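Local coordinates for Serine/threonine-protein kinase PknE (Mycobacterium tuberculosis, PDB 2H34) that transfers phosphate from ATP to serine and threonine residues of proteins, as the catalytic domain of a transmembrane mycobacterial kinase, at residues A85-V97 / Q142-A155. Numbering follows the deposited sequence.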
loop_
_atom_site.group_PDB
_atom_site.type_symbol
_atom_site.label_atom_id
_atom_site.label_comp_id
_atom_site.label_asym_id
_atom_site.label_seq_id
_atom_site.Cartn_x
_atom_site.Cartn_y
_atom_site.Cartn_z
ATOM N N ALA A 85 -14.461 7.471 -0.909
ATOM C CA ALA A 85 -14.185 8.163 -2.164
ATOM C C ALA A 85 -14.083 9.665 -1.916
ATOM O O ALA A 85 -13.229 10.333 -2.483
ATOM C CB ALA A 85 -15.262 7.866 -3.186
ATOM N N ARG A 86 -14.958 10.181 -1.055
ATOM C CA ARG A 86 -14.942 11.589 -0.656
ATOM C C ARG A 86 -13.696 11.950 0.161
ATOM O O ARG A 86 -13.169 13.054 0.039
ATOM C CB ARG A 86 -16.213 11.951 0.126
ATOM N N THR A 87 -13.231 11.020 0.992
ATOM C CA THR A 87 -12.031 11.247 1.800
ATOM C C THR A 87 -10.777 11.134 0.940
ATOM O O THR A 87 -9.784 11.818 1.183
ATOM C CB THR A 87 -11.931 10.286 3.019
ATOM O OG1 THR A 87 -11.818 8.931 2.566
ATOM C CG2 THR A 87 -13.153 10.426 3.942
ATOM N N ALA A 88 -10.835 10.277 -0.072
ATOM C CA ALA A 88 -9.712 10.089 -0.973
ATOM C C ALA A 88 -9.410 11.378 -1.727
ATOM O O ALA A 88 -8.271 11.834 -1.759
ATOM C CB ALA A 88 -9.981 8.948 -1.937
ATOM N N GLY A 89 -10.440 11.982 -2.309
ATOM C CA GLY A 89 -10.275 13.235 -3.044
ATOM C C GLY A 89 -10.045 14.447 -2.158
ATOM O O GLY A 89 -9.884 15.558 -2.657
ATOM N N ARG A 90 -10.045 14.235 -0.846
ATOM C CA ARG A 90 -9.722 15.290 0.106
ATOM C C ARG A 90 -8.239 15.308 0.381
ATOM O O ARG A 90 -7.716 16.273 0.950
ATOM C CB ARG A 90 -10.440 15.068 1.420
ATOM C CG ARG A 90 -11.754 15.773 1.526
ATOM C CD ARG A 90 -12.317 15.544 2.904
ATOM N NE ARG A 90 -13.751 15.776 2.930
ATOM C CZ ARG A 90 -14.614 14.949 3.500
ATOM N NH1 ARG A 90 -14.177 13.831 4.066
ATOM N NH2 ARG A 90 -15.913 15.230 3.487
ATOM N N LEU A 91 -7.565 14.234 -0.016
ATOM C CA LEU A 91 -6.156 14.082 0.280
ATOM C C LEU A 91 -5.342 15.011 -0.591
ATOM O O LEU A 91 -5.746 15.324 -1.706
ATOM C CB LEU A 91 -5.724 12.638 0.085
ATOM C CG LEU A 91 -6.354 11.746 1.148
ATOM C CD1 LEU A 91 -6.342 10.298 0.712
ATOM C CD2 LEU A 91 -5.654 11.921 2.488
ATOM N N GLN A 92 -4.208 15.466 -0.073
ATOM C CA GLN A 92 -3.363 16.374 -0.824
ATOM C C GLN A 92 -1.967 15.825 -0.992
ATOM O O GLN A 92 -1.139 16.421 -1.676
ATOM C CB GLN A 92 -3.278 17.715 -0.121
ATOM C CG GLN A 92 -4.556 18.487 -0.093
ATOM C CD GLN A 92 -4.435 19.675 0.816
ATOM O OE1 GLN A 92 -3.420 20.381 0.797
ATOM N NE2 GLN A 92 -5.456 19.901 1.644
ATOM N N GLU A 93 -1.699 14.703 -0.342
ATOM C CA GLU A 93 -0.377 14.133 -0.364
ATOM C C GLU A 93 -0.061 13.684 -1.793
ATOM O O GLU A 93 -0.929 13.120 -2.474
ATOM C CB GLU A 93 -0.325 12.975 0.615
ATOM C CG GLU A 93 1.003 12.800 1.294
ATOM C CD GLU A 93 2.047 12.289 0.338
ATOM O OE1 GLU A 93 1.727 11.347 -0.426
ATOM O OE2 GLU A 93 3.169 12.854 0.324
ATOM N N PRO A 94 1.162 13.977 -2.278
ATOM C CA PRO A 94 1.546 13.683 -3.651
ATOM C C PRO A 94 1.888 12.237 -4.004
ATOM O O PRO A 94 2.121 11.965 -5.176
ATOM C CB PRO A 94 2.781 14.571 -3.853
ATOM C CG PRO A 94 3.385 14.650 -2.550
ATOM C CD PRO A 94 2.238 14.688 -1.574
ATOM N N HIS A 95 1.939 11.333 -3.026
ATOM C CA HIS A 95 2.151 9.903 -3.309
ATOM C C HIS A 95 0.841 9.136 -3.216
ATOM O O HIS A 95 0.808 7.906 -3.103
ATOM C CB HIS A 95 3.191 9.296 -2.378
ATOM C CG HIS A 95 4.477 10.040 -2.385
ATOM N ND1 HIS A 95 4.753 11.048 -1.487
ATOM C CD2 HIS A 95 5.531 9.982 -3.228
ATOM C CE1 HIS A 95 5.935 11.565 -1.765
ATOM N NE2 HIS A 95 6.428 10.936 -2.816
ATOM N N VAL A 96 -0.239 9.892 -3.249
ATOM C CA VAL A 96 -1.541 9.324 -3.393
ATOM C C VAL A 96 -2.050 9.816 -4.732
ATOM O O VAL A 96 -2.019 11.019 -5.014
ATOM C CB VAL A 96 -2.463 9.695 -2.214
ATOM C CG1 VAL A 96 -1.910 9.139 -0.914
ATOM C CG2 VAL A 96 -2.600 11.194 -2.102
ATOM N N VAL A 97 -2.468 8.863 -5.562
ATOM C CA VAL A 97 -3.152 9.133 -6.816
ATOM C C VAL A 97 -4.236 10.186 -6.625
ATOM O O VAL A 97 -5.087 10.043 -5.751
ATOM C CB VAL A 97 -3.803 7.850 -7.376
ATOM C CG1 VAL A 97 -4.498 8.136 -8.699
ATOM C CG2 VAL A 97 -2.763 6.748 -7.548
ATOM N N GLN A 142 8.241 7.410 0.881
ATOM C CA GLN A 142 7.113 7.919 0.100
ATOM C C GLN A 142 5.777 7.253 0.408
ATOM O O GLN A 142 4.764 7.931 0.440
ATOM C CB GLN A 142 7.370 7.780 -1.394
ATOM C CG GLN A 142 8.576 8.487 -1.909
ATOM C CD GLN A 142 8.900 8.062 -3.320
ATOM O OE1 GLN A 142 9.777 7.228 -3.532
ATOM N NE2 GLN A 142 8.185 8.616 -4.298
ATOM N N ILE A 143 5.754 5.932 0.587
ATOM C CA ILE A 143 4.505 5.253 0.898
ATOM C C ILE A 143 4.058 5.551 2.326
ATOM O O ILE A 143 2.869 5.768 2.568
ATOM C CB ILE A 143 4.584 3.726 0.656
ATOM C CG1 ILE A 143 4.553 3.430 -0.829
ATOM C CG2 ILE A 143 3.411 2.998 1.289
ATOM C CD1 ILE A 143 5.895 3.276 -1.376
ATOM N N GLY A 144 5.001 5.570 3.266
ATOM C CA GLY A 144 4.675 5.883 4.663
ATOM C C GLY A 144 4.032 7.254 4.747
ATOM O O GLY A 144 3.097 7.494 5.528
ATOM N N SER A 145 4.529 8.136 3.889
ATOM C CA SER A 145 4.000 9.475 3.749
ATOM C C SER A 145 2.539 9.426 3.305
ATOM O O SER A 145 1.682 10.047 3.929
ATOM C CB SER A 145 4.871 10.281 2.776
ATOM O OG SER A 145 4.383 11.583 2.606
ATOM N N ALA A 146 2.249 8.649 2.263
ATOM C CA ALA A 146 0.876 8.463 1.806
ATOM C C ALA A 146 -0.001 7.887 2.920
ATOM O O ALA A 146 -1.111 8.356 3.165
ATOM C CB ALA A 146 0.849 7.575 0.596
ATOM N N LEU A 147 0.515 6.873 3.604
ATOM C CA LEU A 147 -0.210 6.247 4.679
ATOM C C LEU A 147 -0.532 7.239 5.788
ATOM O O LEU A 147 -1.687 7.307 6.224
ATOM C CB LEU A 147 0.581 5.074 5.238
ATOM C CG LEU A 147 0.774 3.840 4.360
ATOM C CD1 LEU A 147 1.684 2.843 5.063
ATOM C CD2 LEU A 147 -0.565 3.213 4.032
ATOM N N ASP A 148 0.466 8.003 6.245
ATOM C CA ASP A 148 0.241 9.018 7.285
ATOM C C ASP A 148 -0.908 9.956 6.899
ATOM O O ASP A 148 -1.792 10.252 7.702
ATOM C CB ASP A 148 1.489 9.874 7.488
ATOM C CG ASP A 148 2.586 9.178 8.279
ATOM O OD1 ASP A 148 2.340 8.180 9.000
ATOM O OD2 ASP A 148 3.728 9.684 8.180
ATOM N N ALA A 149 -0.869 10.435 5.658
ATOM C CA ALA A 149 -1.877 11.360 5.155
ATOM C C ALA A 149 -3.255 10.711 5.219
ATOM O O ALA A 149 -4.236 11.354 5.611
ATOM C CB ALA A 149 -1.551 11.779 3.741
ATOM N N ALA A 150 -3.319 9.437 4.837
ATOM C CA ALA A 150 -4.573 8.717 4.829
ATOM C C ALA A 150 -5.153 8.698 6.249
ATOM O O ALA A 150 -6.258 9.215 6.486
ATOM C CB ALA A 150 -4.379 7.320 4.285
ATOM N N HIS A 151 -4.373 8.157 7.190
ATOM C CA HIS A 151 -4.736 8.156 8.605
ATOM C C HIS A 151 -5.256 9.520 9.083
ATOM O O HIS A 151 -6.282 9.609 9.756
ATOM C CB HIS A 151 -3.552 7.721 9.463
ATOM C CG HIS A 151 -3.882 7.623 10.918
ATOM N ND1 HIS A 151 -4.574 6.557 11.453
ATOM C CD2 HIS A 151 -3.659 8.478 11.944
ATOM C CE1 HIS A 151 -4.749 6.752 12.746
ATOM N NE2 HIS A 151 -4.201 7.909 13.070
ATOM N N ALA A 152 -4.555 10.579 8.708
ATOM C CA ALA A 152 -4.887 11.916 9.165
ATOM C C ALA A 152 -6.248 12.439 8.670
ATOM O O ALA A 152 -6.863 13.274 9.330
ATOM C CB ALA A 152 -3.769 12.876 8.801
ATOM N N ALA A 153 -6.715 11.963 7.515
ATOM C CA ALA A 153 -8.027 12.376 7.007
ATOM C C ALA A 153 -9.109 11.374 7.404
ATOM O O ALA A 153 -10.264 11.490 6.979
ATOM C CB ALA A 153 -7.995 12.554 5.506
ATOM N N GLY A 154 -8.731 10.387 8.213
ATOM C CA GLY A 154 -9.693 9.450 8.774
ATOM C C GLY A 154 -10.071 8.361 7.799
ATOM O O GLY A 154 -11.221 7.917 7.761
ATOM N N ALA A 155 -9.089 7.944 7.009
ATOM C CA ALA A 155 -9.225 6.825 6.093
ATOM C C ALA A 155 -8.034 5.890 6.280
ATOM O O ALA A 155 -7.305 5.605 5.334
ATOM C CB ALA A 155 -9.305 7.320 4.668
#
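E93 and S145 make the polar link between the two segments: the hydroxyl OG of S145 gives a weak hydrogen bond to E93 OE2, 2.9 Å away. The E93 carboxylate is held mainly from its own segment. H95 ND1 donates to E93 OE2 on its syn side over 3.0 Å, at an N-H...O angle of 151°, while the backbone N of H95 reaches E93 OE1 from above the carboxylate plane. This His-carboxylate pairing fixes the rotation of the acid, and it would be expected to favour a charged imidazole. The bend of the E93 chain at chi2 (-71°) turns the group back over its own turn, E93 to V96, a type I turn.

Aromatic packing follows at H95. Q142 CB lies over one face of the H95 ring, 3.6 Å from its centroid and 22° off the normal, a CH-pi contact; F172 also stacks with the ring.

In the kinase fold, helix 75-88 corresponds to helix C of the N-lobe and helix 133-152 to helix E of the C-lobe. The connection leaving helix C therefore runs along helix E, joining the two lobes, with the A150 side chain still about 11 Å from that of D159, the predicted proton acceptor.

The apolar contacts use the small alanines A146 and A149 of helix 133-152, and A153 after them. V96 CG1 meets A146 CB at 3.5 Å. E93 CB packs on A149 CB, and L91 reaches with CD2 to A153 CB at 3.9 Å.

Past G154, which closes a Schellman motif, A155 CB makes a van der Waals approach of 3.7 Å to T87 OG1, whose hydrogen bond goes to E84 O in its own helix.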